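Side-chain contact in group 1 truncated hemoglobin (Tetrahymena pyriformis, PDB 3AQ9), which binds one heme per subunit and, as a group I truncated globin, probably binds and carries oxygen: residues A30-R33 / V34-F37. The protein carries 1 engineered substitution. Numbering follows the deposited sequence.
Sequences ADER and VKHF. With HEM (protoporphyrin IX containing Fe), chain C.
Glu32 and Lys35 run side by side in the same direction, and their ends meet in a salt bridge, Lys35 NZ lying 3.0 Å from Glu32 OE2, on that oxygen's syn side but 24° out of the carboxylate plane; a second bond, to OE1, is weak. With CG between its backbone N and carbonyl carbon (chi1 64°), the otherwise extended lysine passes alongside Asp31 O, Lys35 CG lying 3.5 Å from that oxygen. Asp31 O accepts two backbone bonds, from Val34 N at 3.0 Å and Lys35 N at 2.9 Å, which bring the chain round into the 3-10 segment starting at Lys35. Val34 CG2 packs against Asp31 CB at 3.8 Å, the two side chains crossing at a slant. The His36 ring sets its CE1 edge against Glu32 O, and Phe37, part of the heme pocket, turns its CE1 edge toward Arg33 O while Phe37 CD1 lies 3.6 Å from heme methyl CMB.

The Asp31 carboxylate organises the second shell. Asp31 OD1 takes Arg33 N in an Asx turn and also Arg33 NE, the latter through its syn lone pair almost exactly in the guanidinium plane; Asp31 OD2 receives Arg33 NH2 at 2.8 Å. This side-on, two-nitrogen grip fixes the rotation of both flat groups. Asn89 also bonds Asp31 OD2, Glu88 pairs with Arg33 NH1, and His82 bonds Arg33 O, tying this loop between helices 13-28 and 43-57 of the 2/2 globin fold to helix 80-96.

The Glu32-Lys35 pair lies at the surface, whereas the shared carboxylate couples backbone turn, arginine and helix; so many donors probably keep Asp31 ionised.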
loop_
_atom_site.group_PDB
_atom_site.type_symbol
_atom_site.label_atom_id
_atom_site.label_comp_id
_atom_site.label_asym_id
_atom_site.label_seq_id
_atom_site.Cartn_x
_atom_site.Cartn_y
_atom_site.Cartn_z
ATOM N N ALA A 30 -5.260 -2.656 12.822
ATOM C CA ALA A 30 -4.933 -2.692 14.259
ATOM C C ALA A 30 -4.186 -1.410 14.685
ATOM O O ALA A 30 -3.768 -1.260 15.855
ATOM C CB ALA A 30 -4.111 -3.923 14.610
ATOM N N ASP A 31 -3.988 -0.488 13.732
ATOM C CA ASP A 31 -3.159 0.685 13.989
ATOM C C ASP A 31 -4.075 1.879 14.306
ATOM O O ASP A 31 -4.902 2.249 13.496
ATOM C CB ASP A 31 -2.316 1.008 12.715
ATOM C CG ASP A 31 -1.248 2.073 12.977
ATOM O OD1 ASP A 31 -1.543 3.083 13.704
ATOM O OD2 ASP A 31 -0.136 2.008 12.449
ATOM N N GLU A 32 -3.955 2.403 15.525
ATOM C CA GLU A 32 -4.917 3.422 15.975
ATOM C C GLU A 32 -4.815 4.646 15.109
ATOM O O GLU A 32 -5.765 5.465 15.046
ATOM C CB GLU A 32 -4.555 3.910 17.444
ATOM C CG GLU A 32 -4.737 2.729 18.476
ATOM C CD GLU A 32 -6.134 2.148 18.536
ATOM O OE1 GLU A 32 -7.106 2.821 18.334
ATOM O OE2 GLU A 32 -6.222 0.892 18.680
ATOM N N ARG A 33 -3.666 4.841 14.441
ATOM C CA ARG A 33 -3.588 6.068 13.629
ATOM C C ARG A 33 -4.479 6.027 12.399
ATOM O O ARG A 33 -4.840 7.074 11.871
ATOM C CB ARG A 33 -2.161 6.330 13.102
ATOM C CG ARG A 33 -1.219 6.540 14.226
ATOM C CD ARG A 33 0.259 6.532 13.695
ATOM N NE ARG A 33 0.643 5.110 13.371
ATOM C CZ ARG A 33 1.889 4.802 12.976
ATOM N NH1 ARG A 33 2.812 5.764 12.876
ATOM N NH2 ARG A 33 2.184 3.501 12.694
ATOM N N VAL A 34 -4.809 4.846 11.906
ATOM C CA VAL A 34 -5.443 4.805 10.609
ATOM C C VAL A 34 -6.605 3.763 10.480
ATOM O O VAL A 34 -7.316 3.770 9.475
ATOM C CB VAL A 34 -4.414 4.439 9.440
ATOM C CG1 VAL A 34 -3.533 5.695 9.117
ATOM C CG2 VAL A 34 -3.569 3.190 9.810
ATOM N N LYS A 35 -6.797 2.896 11.448
ATOM C CA LYS A 35 -7.710 1.789 11.187
ATOM C C LYS A 35 -9.113 2.297 10.918
ATOM O O LYS A 35 -9.903 1.714 10.175
ATOM C CB LYS A 35 -7.735 0.828 12.391
ATOM C CG LYS A 35 -8.304 1.450 13.736
ATOM C CD LYS A 35 -8.177 0.498 14.844
ATOM C CE LYS A 35 -9.195 1.046 15.962
ATOM N NZ LYS A 35 -8.814 0.445 17.169
ATOM N N HIS A 36 -9.472 3.404 11.583
ATOM C CA HIS A 36 -10.892 3.835 11.473
ATOM C C HIS A 36 -11.287 4.341 10.074
ATOM O O HIS A 36 -12.465 4.427 9.808
ATOM C CB HIS A 36 -11.118 5.003 12.448
ATOM C CG HIS A 36 -9.991 5.994 12.438
ATOM N ND1 HIS A 36 -8.801 5.791 13.122
ATOM C CD2 HIS A 36 -9.883 7.221 11.825
ATOM C CE1 HIS A 36 -8.071 6.900 13.024
ATOM N NE2 HIS A 36 -8.670 7.761 12.202
ATOM N N PHE A 37 -10.321 4.758 9.219
ATOM C CA PHE A 37 -10.652 5.234 7.894
ATOM C C PHE A 37 -11.350 4.155 7.060
ATOM O O PHE A 37 -12.094 4.473 6.135
ATOM C CB PHE A 37 -9.412 5.730 7.136
ATOM C CG PHE A 37 -8.930 7.036 7.681
ATOM C CD1 PHE A 37 -7.875 7.052 8.577
ATOM C CD2 PHE A 37 -9.540 8.223 7.290
ATOM C CE1 PHE A 37 -7.417 8.262 9.171
ATOM C CE2 PHE A 37 -9.092 9.433 7.843
ATOM C CZ PHE A 37 -8.054 9.424 8.808
HETATM C CHA HEM C . -8.770 3.911 -1.358
HETATM C CHB HEM C . -7.411 5.089 3.212
HETATM C CHC HEM C . -2.882 5.730 1.690
HETATM C CHD HEM C . -4.048 3.163 -2.324
HETATM C C1A HEM C . -8.782 4.179 0.000
HETATM C C2A HEM C . -9.973 4.213 0.863
HETATM C C3A HEM C . -9.584 4.491 2.088
HETATM C C4A HEM C . -8.157 4.717 2.097
HETATM C CMA HEM C . -10.385 4.622 3.396
HETATM C CAA HEM C . -11.411 3.786 0.362
HETATM C CBA HEM C . -12.703 4.627 0.452
HETATM C CGA HEM C . -13.754 3.385 0.185
HETATM O O1A HEM C . -13.893 2.961 -1.020
HETATM O O2A HEM C . -14.105 2.559 1.114
HETATM C C1B HEM C . -6.036 5.445 3.121
HETATM C C2B HEM C . -5.365 6.090 4.238
HETATM C C3B HEM C . -4.134 6.360 3.775
HETATM C C4B HEM C . -4.081 5.805 2.447
HETATM C CMB HEM C . -5.926 6.454 5.612
HETATM C CAB HEM C . -3.046 7.098 4.566
HETATM C CBB HEM C . -2.436 8.024 3.842
HETATM C C1C HEM C . -2.792 5.011 0.486
HETATM C C2C HEM C . -1.556 4.686 -0.183
HETATM C C3C HEM C . -1.921 3.962 -1.261
HETATM C C4C HEM C . -3.346 3.813 -1.297
HETATM C CMC HEM C . -0.121 5.092 0.350
HETATM C CAC HEM C . -1.017 3.269 -2.347
HETATM C CBC HEM C . 0.264 3.607 -2.484
HETATM C C1D HEM C . -5.447 3.179 -2.399
HETATM C C2D HEM C . -6.146 2.547 -3.487
HETATM C C3D HEM C . -7.540 2.798 -3.197
HETATM C C4D HEM C . -7.541 3.540 -1.979
HETATM C CMD HEM C . -5.625 1.798 -4.723
HETATM C CAD HEM C . -8.715 2.331 -4.013
HETATM C CBD HEM C . -9.104 3.238 -5.101
HETATM C CGD HEM C . -10.221 2.559 -5.926
HETATM O O1D HEM C . -10.465 2.974 -7.056
HETATM O O2D HEM C . -11.058 1.779 -5.299
HETATM N NA HEM C . -7.714 4.506 0.823
HETATM N NB HEM C . -5.310 5.245 1.932
HETATM N NC HEM C . -3.854 4.495 -0.197
HETATM N ND HEM C . -6.280 3.757 -1.405
HETATM FE FE HEM C . -5.804 4.534 0.286
HETATM O O HOH W 1 -5.505 2.504 1.092
#